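Local coordinates for protein molinate hydrolase (PDB 4WGX) that probably hydrolyses the thiocarbamate herbicide molinate, as a metal-binding member of the amidohydrolase superfamily, at residues P119-R124 and I137-T142; F111-A116 and V205-I210. All blocks are in the same frame, centred on the assembly; numbering follows the deposited sequence.

Contact 1: residues P119-R124 and I137-T142; sequences PVTIAR and IFFAGT
Arg124 crosses Phe139 at about a right angle, its stem also resting on Ile137, and each of its side-chain atoms can be placed against one or the other. CB lies in the plane of the Phe139 ring, at its edge, 3.9 Å from CE2 of that ring. CG, anti to the backbone N, is pressed onto the backbone instead, 3.2 Å from Ile137 O. CD meets Phe139 CE2 at 3.6 Å, and the bend about the CG-CD bond (chi3 68°) then carries NE and CZ past the same corner of the ring. The guanidinium is tilted 32° from the ring plane, with Phe139 CE2 over the rim of one of its faces; NH1 comes in obliquely, 3.4 Å from CE2. Beyond the ring, NH1 makes a salt bridge to Asp206 OD2 and a hydrogen bond to Gly204 O, which fix the end of the chain.

Helix 117-128 here connects the parallel neighbours 107-112 and 136-139, the beta-alpha-beta unit from which a TIM barrel is built. The segment axes approach to 8.7 Å at 153°, so helix and strand run nearly antiparallel.

One turn earlier, Val120 covers a face of Phe139: CG1 sits 3.7 Å from the ring centroid, close to the ring normal, a CH-pi contact. Thr121 OG1 approaches obliquely, 3.4 Å from Phe139 CZ, while its hydrogen bond goes to Leu117 O within the helix. At the other end of the contact, one water donates to Arg124 O (2.9 Å from its oxygen) and accepts from Ile137 N, bridging helix and strand backbones.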
ATOM      1  N   PRO A 119     -10.619  28.916  11.738  1.00 29.49           N
ATOM      2  CA  PRO A 119     -10.336  29.862  10.655  1.00 29.33           C
ATOM      3  C   PRO A 119     -11.568  30.321   9.871  1.00 21.20           C
ATOM      4  O   PRO A 119     -11.546  31.426   9.328  1.00 25.94           O
ATOM      5  CB  PRO A 119      -9.371  29.083   9.749  1.00 30.39           C
ATOM      6  CG  PRO A 119      -9.590  27.663  10.059  1.00 26.70           C
ATOM      7  CD  PRO A 119      -9.980  27.608  11.500  1.00 24.42           C
ATOM      8  N   VAL A 120     -12.612  29.511   9.782  1.00 21.02           N
ATOM      9  CA  VAL A 120     -13.763  29.935   9.001  1.00 25.72           C
ATOM     10  C   VAL A 120     -14.534  30.976   9.814  1.00 27.71           C
ATOM     11  O   VAL A 120     -15.090  31.906   9.246  1.00 26.77           O
ATOM     12  CB  VAL A 120     -14.662  28.735   8.569  1.00 24.10           C
ATOM     13  CG1 VAL A 120     -15.468  28.181   9.707  1.00 22.70           C
ATOM     14  CG2 VAL A 120     -15.575  29.136   7.428  1.00 23.57           C
ATOM     15  N   THR A 121     -14.517  30.833  11.138  1.00 25.58           N
ATOM     16  CA  THR A 121     -15.038  31.867  12.018  1.00 27.82           C
ATOM     17  C   THR A 121     -14.263  33.177  11.846  1.00 33.39           C
ATOM     18  O   THR A 121     -14.859  34.250  11.628  1.00 30.23           O
ATOM     19  CB  THR A 121     -14.965  31.467  13.499  1.00 23.69           C
ATOM     20  OG1 THR A 121     -15.701  30.264  13.720  1.00 32.58           O
ATOM     21  CG2 THR A 121     -15.543  32.581  14.380  1.00 30.13           C
ATOM     22  N   ILE A 122     -12.941  33.091  11.971  1.00 31.31           N
ATOM     23  CA  ILE A 122     -12.108  34.273  11.781  1.00 26.26           C
ATOM     24  C   ILE A 122     -12.413  34.949  10.439  1.00 30.46           C
ATOM     25  O   ILE A 122     -12.681  36.154  10.401  1.00 35.76           O
ATOM     26  CB  ILE A 122     -10.613  33.926  11.874  1.00 28.68           C
ATOM     27  CG1 ILE A 122     -10.274  33.499  13.300  1.00 24.80           C
ATOM     28  CG2 ILE A 122      -9.741  35.113  11.497  1.00 24.27           C
ATOM     29  CD1 ILE A 122      -8.919  32.825  13.435  1.00 31.48           C
ATOM     30  N   ALA A 123     -12.395  34.185   9.349  1.00 26.79           N
ATOM     31  CA  ALA A 123     -12.667  34.767   8.035  1.00 32.67           C
ATOM     32  C   ALA A 123     -14.089  35.334   7.877  1.00 33.51           C
ATOM     33  O   ALA A 123     -14.257  36.417   7.302  1.00 31.05           O
ATOM     34  CB  ALA A 123     -12.398  33.751   6.948  1.00 25.03           C
ATOM     35  N   ARG A 124     -15.110  34.618   8.352  1.00 32.27           N
ATOM     36  CA  ARG A 124     -16.472  35.167   8.295  1.00 33.76           C
ATOM     37  C   ARG A 124     -16.541  36.502   9.027  1.00 32.80           C
ATOM     38  O   ARG A 124     -17.066  37.483   8.505  1.00 30.19           O
ATOM     39  CB  ARG A 124     -17.511  34.214   8.899  1.00 29.60           C
ATOM     40  CG  ARG A 124     -18.928  34.830   8.995  1.00 35.36           C
ATOM     41  CD  ARG A 124     -19.859  34.070   9.911  1.00 41.16           C
ATOM     42  NE  ARG A 124     -19.439  34.181  11.299  1.00 39.62           N
ATOM     43  CZ  ARG A 124     -19.969  33.491  12.299  1.00 38.81           C
ATOM     44  NH1 ARG A 124     -20.946  32.625  12.072  1.00 46.46           N
ATOM     45  NH2 ARG A 124     -19.506  33.658  13.530  1.00 42.75           N
ATOM     46  N   ILE A 137     -20.008  34.881   4.208  1.00 26.55           N
ATOM     47  CA  ILE A 137     -19.894  33.470   4.582  1.00 30.02           C
ATOM     48  C   ILE A 137     -20.864  33.052   5.662  1.00 28.39           C
ATOM     49  O   ILE A 137     -20.923  33.688   6.709  1.00 30.28           O
ATOM     50  CB  ILE A 137     -18.480  33.117   5.114  1.00 32.56           C
ATOM     51  CG1 ILE A 137     -17.413  33.402   4.059  1.00 23.95           C
ATOM     52  CG2 ILE A 137     -18.427  31.648   5.552  1.00 28.05           C
ATOM     53  CD1 ILE A 137     -16.007  33.192   4.550  1.00 26.73           C
ATOM     54  N   PHE A 138     -21.595  31.968   5.418  1.00 26.06           N
ATOM     55  CA  PHE A 138     -22.245  31.239   6.511  1.00 26.25           C
ATOM     56  C   PHE A 138     -21.729  29.803   6.532  1.00 29.92           C
ATOM     57  O   PHE A 138     -21.547  29.213   5.480  1.00 26.81           O
ATOM     58  CB  PHE A 138     -23.758  31.264   6.365  1.00 30.28           C
ATOM     59  CG  PHE A 138     -24.334  32.648   6.315  1.00 28.93           C
ATOM     60  CD1 PHE A 138     -24.443  33.413   7.461  1.00 34.34           C
ATOM     61  CD2 PHE A 138     -24.772  33.180   5.119  1.00 27.33           C
ATOM     62  CE1 PHE A 138     -24.973  34.693   7.402  1.00 30.78           C
ATOM     63  CE2 PHE A 138     -25.297  34.442   5.060  1.00 36.27           C
ATOM     64  CZ  PHE A 138     -25.405  35.199   6.204  1.00 26.29           C
ATOM     65  N   PHE A 139     -21.511  29.234   7.716  1.00 28.83           N
ATOM     66  CA  PHE A 139     -20.835  27.947   7.801  1.00 30.62           C
ATOM     67  C   PHE A 139     -21.409  26.980   8.831  1.00 37.57           C
ATOM     68  O   PHE A 139     -22.111  27.382   9.758  1.00 25.76           O
ATOM     69  CB  PHE A 139     -19.357  28.173   8.096  1.00 27.26           C
ATOM     70  CG  PHE A 139     -19.086  28.882   9.385  1.00 26.69           C
ATOM     71  CD1 PHE A 139     -19.179  28.217  10.587  1.00 25.37           C
ATOM     72  CD2 PHE A 139     -18.711  30.213   9.391  1.00 30.60           C
ATOM     73  CE1 PHE A 139     -18.917  28.861  11.777  1.00 28.85           C
ATOM     74  CE2 PHE A 139     -18.443  30.868  10.579  1.00 30.27           C
ATOM     75  CZ  PHE A 139     -18.545  30.187  11.773  1.00 26.92           C
ATOM     76  N   ALA A 140     -21.091  25.699   8.637  1.00 31.08           N
ATOM     77  CA  ALA A 140     -21.517  24.612   9.518  1.00 28.10           C
ATOM     78  C   ALA A 140     -20.472  24.284  10.549  1.00 26.98           C
ATOM     79  O   ALA A 140     -20.772  23.671  11.566  1.00 28.83           O
ATOM     80  CB  ALA A 140     -21.814  23.360   8.717  1.00 28.39           C
ATOM     81  N   GLY A 141     -19.237  24.664  10.260  1.00 31.11           N
ATOM     82  CA  GLY A 141     -18.105  24.096  10.949  1.00 34.28           C
ATOM     83  C   GLY A 141     -17.881  22.707  10.364  1.00 32.39           C
ATOM     84  O   GLY A 141     -17.808  22.544   9.150  1.00 25.25           O
ATOM     85  N   THR A 142     -17.807  21.699  11.216  1.00 24.67           N
ATOM     86  CA  THR A 142     -17.527  20.355  10.749  1.00 30.50           C
ATOM     87  C   THR A 142     -18.797  19.600  10.374  1.00 30.39           C
ATOM     88  O   THR A 142     -19.910  20.087  10.515  1.00 27.10           O
ATOM     89  CB  THR A 142     -16.757  19.545  11.805  1.00 28.22           C
ATOM     90  OG1 THR A 142     -16.306  18.320  11.232  1.00 35.19           O
ATOM     91  CG2 THR A 142     -17.618  19.245  13.003  1.00 33.07           C
TER
HETATM   92  O   HOH W   1     -19.040  37.126   6.405  1.00 33.18           O

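Contact 2: residues F111-A116 and V205-I210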
ATOM      1  N   PHE A 111     -22.316  29.384   1.361  1.00 29.92           N
ATOM      2  CA  PHE A 111     -22.628  28.524   2.483  1.00 26.93           C
ATOM      3  C   PHE A 111     -21.595  27.399   2.499  1.00 21.97           C
ATOM      4  O   PHE A 111     -21.507  26.601   1.573  1.00 25.12           O
ATOM      5  CB  PHE A 111     -24.065  28.002   2.375  1.00 24.41           C
ATOM      6  CG  PHE A 111     -25.107  29.078   2.526  1.00 25.06           C
ATOM      7  CD1 PHE A 111     -25.557  29.455   3.773  1.00 24.10           C
ATOM      8  CD2 PHE A 111     -25.622  29.721   1.425  1.00 30.45           C
ATOM      9  CE1 PHE A 111     -26.500  30.435   3.911  1.00 30.92           C
ATOM     10  CE2 PHE A 111     -26.568  30.712   1.568  1.00 28.30           C
ATOM     11  CZ  PHE A 111     -27.002  31.065   2.804  1.00 30.16           C
ATOM     12  N   ASP A 112     -20.792  27.371   3.551  1.00 21.69           N
ATOM     13  CA  ASP A 112     -19.687  26.443   3.664  1.00 23.49           C
ATOM     14  C   ASP A 112     -20.100  25.318   4.587  1.00 25.20           C
ATOM     15  O   ASP A 112     -20.287  25.538   5.773  1.00 26.36           O
ATOM     16  CB  ASP A 112     -18.430  27.168   4.177  1.00 27.79           C
ATOM     17  CG  ASP A 112     -17.210  26.243   4.309  1.00 30.03           C
ATOM     18  OD1 ASP A 112     -17.354  25.107   4.783  1.00 30.77           O
ATOM     19  OD2 ASP A 112     -16.098  26.668   3.948  1.00 31.39           O
ATOM     20  N   THR A 113     -20.221  24.107   4.047  1.00 24.49           N
ATOM     21  CA  THR A 113     -20.808  23.002   4.804  1.00 32.07           C
ATOM     22  C   THR A 113     -19.778  22.051   5.395  1.00 23.24           C
ATOM     23  O   THR A 113     -20.140  21.068   6.014  1.00 28.20           O
ATOM     24  CB  THR A 113     -21.778  22.181   3.945  1.00 27.20           C
ATOM     25  OG1 THR A 113     -21.058  21.446   2.955  1.00 26.86           O
ATOM     26  CG2 THR A 113     -22.775  23.086   3.270  1.00 29.26           C
ATOM     27  N   TRP A 114     -18.502  22.341   5.206  1.00 23.04           N
ATOM     28  CA  TRP A 114     -17.452  21.608   5.906  1.00 27.72           C
ATOM     29  C   TRP A 114     -16.160  22.387   5.862  1.00 21.43           C
ATOM     30  O   TRP A 114     -15.666  22.718   4.797  1.00 22.17           O
ATOM     31  CB  TRP A 114     -17.221  20.213   5.315  1.00 26.72           C
ATOM     32  CG  TRP A 114     -16.156  19.477   6.038  1.00 24.24           C
ATOM     33  CD1 TRP A 114     -16.267  18.870   7.242  1.00 28.86           C
ATOM     34  CD2 TRP A 114     -14.801  19.292   5.622  1.00 26.21           C
ATOM     35  NE1 TRP A 114     -15.073  18.306   7.604  1.00 24.15           N
ATOM     36  CE2 TRP A 114     -14.153  18.557   6.624  1.00 19.32           C
ATOM     37  CE3 TRP A 114     -14.073  19.680   4.497  1.00 28.72           C
ATOM     38  CZ2 TRP A 114     -12.817  18.194   6.539  1.00 25.63           C
ATOM     39  CZ3 TRP A 114     -12.743  19.320   4.412  1.00 31.74           C
ATOM     40  CH2 TRP A 114     -12.132  18.575   5.421  1.00 23.90           C
ATOM     41  N   ASN A 115     -15.593  22.636   7.030  1.00 21.00           N
ATOM     42  CA  ASN A 115     -14.409  23.470   7.151  1.00 21.96           C
ATOM     43  C   ASN A 115     -13.870  23.361   8.564  1.00 22.32           C
ATOM     44  O   ASN A 115     -14.460  22.692   9.395  1.00 25.39           O
ATOM     45  CB  ASN A 115     -14.743  24.924   6.804  1.00 30.52           C
ATOM     46  CG  ASN A 115     -13.532  25.719   6.365  1.00 27.72           C
ATOM     47  OD1 ASN A 115     -12.425  25.532   6.864  1.00 26.89           O
ATOM     48  ND2 ASN A 115     -13.741  26.614   5.418  1.00 29.92           N
ATOM     49  N   ALA A 116     -12.743  23.999   8.829  1.00 25.82           N
ATOM     50  CA  ALA A 116     -12.212  24.060  10.178  1.00 24.11           C
ATOM     51  C   ALA A 116     -12.810  25.271  10.880  1.00 24.15           C
ATOM     52  O   ALA A 116     -12.756  26.376  10.365  1.00 24.61           O
ATOM     53  CB  ALA A 116     -10.711  24.134  10.155  1.00 26.43           C
ATOM     54  N   VAL A 205     -22.107  28.411  15.084  1.00 36.72           N
ATOM     55  CA  VAL A 205     -22.337  27.988  13.708  1.00 34.36           C
ATOM     56  C   VAL A 205     -23.656  28.540  13.172  1.00 28.59           C
ATOM     57  O   VAL A 205     -24.576  28.791  13.932  1.00 32.36           O
ATOM     58  CB  VAL A 205     -22.335  26.443  13.576  1.00 29.12           C
ATOM     59  CG1 VAL A 205     -21.049  25.866  14.134  1.00 29.90           C
ATOM     60  CG2 VAL A 205     -23.520  25.829  14.279  1.00 32.31           C
ATOM     61  N   ASP A 206     -23.737  28.714  11.860  1.00 30.01           N
ATOM     62  CA  ASP A 206     -24.941  29.220  11.220  1.00 25.93           C
ATOM     63  C   ASP A 206     -25.931  28.116  10.865  1.00 32.85           C
ATOM     64  O   ASP A 206     -27.109  28.377  10.655  1.00 31.13           O
ATOM     65  CB  ASP A 206     -24.562  29.998   9.967  1.00 31.21           C
ATOM     66  CG  ASP A 206     -23.646  31.160  10.272  1.00 37.87           C
ATOM     67  OD1 ASP A 206     -24.026  32.009  11.099  1.00 44.63           O
ATOM     68  OD2 ASP A 206     -22.539  31.211   9.711  1.00 34.15           O
ATOM     69  N   PHE A 207     -25.436  26.889  10.772  1.00 33.31           N
ATOM     70  CA  PHE A 207     -26.276  25.727  10.541  1.00 27.44           C
ATOM     71  C   PHE A 207     -25.486  24.489  10.933  1.00 30.23           C
ATOM     72  O   PHE A 207     -24.307  24.593  11.243  1.00 27.88           O
ATOM     73  CB  PHE A 207     -26.745  25.659   9.087  1.00 26.82           C
ATOM     74  CG  PHE A 207     -25.663  25.906   8.087  1.00 30.65           C
ATOM     75  CD1 PHE A 207     -24.891  24.863   7.612  1.00 27.23           C
ATOM     76  CD2 PHE A 207     -25.422  27.172   7.606  1.00 28.59           C
ATOM     77  CE1 PHE A 207     -23.914  25.086   6.692  1.00 29.18           C
ATOM     78  CE2 PHE A 207     -24.425  27.391   6.688  1.00 31.62           C
ATOM     79  CZ  PHE A 207     -23.666  26.350   6.237  1.00 28.47           C
ATOM     80  N   CYS A 208     -26.127  23.324  10.939  1.00 31.16           N
ATOM     81  CA  CYS A 208     -25.464  22.107  11.376  1.00 29.24           C
ATOM     82  C   CYS A 208     -25.666  21.000  10.367  1.00 32.69           C
ATOM     83  O   CYS A 208     -26.803  20.687  10.022  1.00 26.93           O
ATOM     84  CB  CYS A 208     -25.984  21.659  12.734  1.00 31.25           C
ATOM     85  SG  CYS A 208     -25.120  20.212  13.358  1.00 30.77           S
ATOM     86  N   LYS A 209     -24.560  20.420   9.896  1.00 29.30           N
ATOM     87  CA  LYS A 209     -24.618  19.281   8.989  1.00 22.43           C
ATOM     88  C   LYS A 209     -24.250  17.991   9.694  1.00 21.85           C
ATOM     89  O   LYS A 209     -23.196  17.875  10.314  1.00 22.59           O
ATOM     90  CB  LYS A 209     -23.707  19.466   7.782  1.00 24.36           C
ATOM     91  CG  LYS A 209     -24.061  18.491   6.685  1.00 28.62           C
ATOM     92  CD  LYS A 209     -23.531  18.888   5.325  1.00 28.08           C
ATOM     93  CE  LYS A 209     -22.111  18.439   5.099  1.00 30.44           C
ATOM     94  NZ  LYS A 209     -21.839  18.356   3.650  1.00 30.54           N
ATOM     95  N   ILE A 210     -25.142  17.025   9.571  1.00 22.32           N
ATOM     96  CA  ILE A 210     -24.974  15.719  10.180  1.00 27.63           C
ATOM     97  C   ILE A 210     -24.661  14.658   9.117  1.00 23.88           C
ATOM     98  O   ILE A 210     -25.290  14.611   8.063  1.00 20.13           O
ATOM     99  CB  ILE A 210     -26.237  15.326  10.964  1.00 29.51           C
ATOM    100  CG1 ILE A 210     -26.441  16.306  12.120  1.00 29.32           C
ATOM    101  CG2 ILE A 210     -26.126  13.914  11.485  1.00 30.19           C
ATOM    102  CD1 ILE A 210     -27.741  16.151  12.850  1.00 43.01           C
TER
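Phe111 starts the contact by turning its edge to Phe207: CE2 of Phe207 lies in the plane of the Phe111 ring, 3.7 Å from Phe111 CD1. Tyr399 stacks on Phe111 and also meets the Phe207 ring. At Asp112 the backbone does the touching, its O approaching Phe207 CZ obliquely at 3.5 Å. The CA-CB bond of Asp112 points away from 205-210, and its carboxylate organises its own loop, with Leu69 N as one partner of OD2.

Thr113 divides its branches between two partners. CG2 packs 4.1 Å from Phe207 CE1, whereas OG1 is the acceptor for Lys209 NZ at 3.3 Å, a long bond; OG1 is also hydrogen-bonded to Asn66 OD1. The lysine chain leaves anti to its backbone N and bends at chi3 (85°), which lays CE 3.4 Å from Thr113 O and lifts NZ to the hydroxyl. Losing the amine to a methionine here would probably deprive Thr113 OG1 of its donor from strand 208-211.

Trp114 N sends a weak bond to Asp112 OD1 while its ring turns away to stack on Phe177. Asn115 ND2 donates to Asp112 OD2 over 2.8 Å in a fairly straight bond (163°) from above the carboxylate plane (38° out), and Ala116 occupies the N-cap of helix 117-128. These turns leave the C-terminal end of strand 107-112, where TIM-barrel amidohydrolases carry their active sites. The side chain of Lys209 is about 4 Å from that of His251 and about 6 Å from that of His271, which bind zinc in a crystal structure of this protein, though none is bound here; NZ is hydrogen-bonded to a methylpentanediol, probably from the crystallisation liquor. An aromatic base thus gives way to a polar rim, consistent with Thr113 helping to position the lysine beside the zinc site.

In the fold
Both contacts are buried, but contact 1 lies farther out, about 13 Å from the chain centre against about 10 Å for contact 2, and two of its residues are partly exposed. They share the same sheet: strands 107-112 and 136-139 are neighbours, joined where Asp112 N meets Phe138 O at 2.8 Å. Contact 1 fastens the covering helix to this sheet by apolar and arginine-ring packing, whereas contact 2 connects strand 107-112 with the more distant 205-210 and changes from aromatic to polar toward histidines of the zinc site. Asp206 ties the two together, its backbone N lying 3.0 Å from Phe139 O.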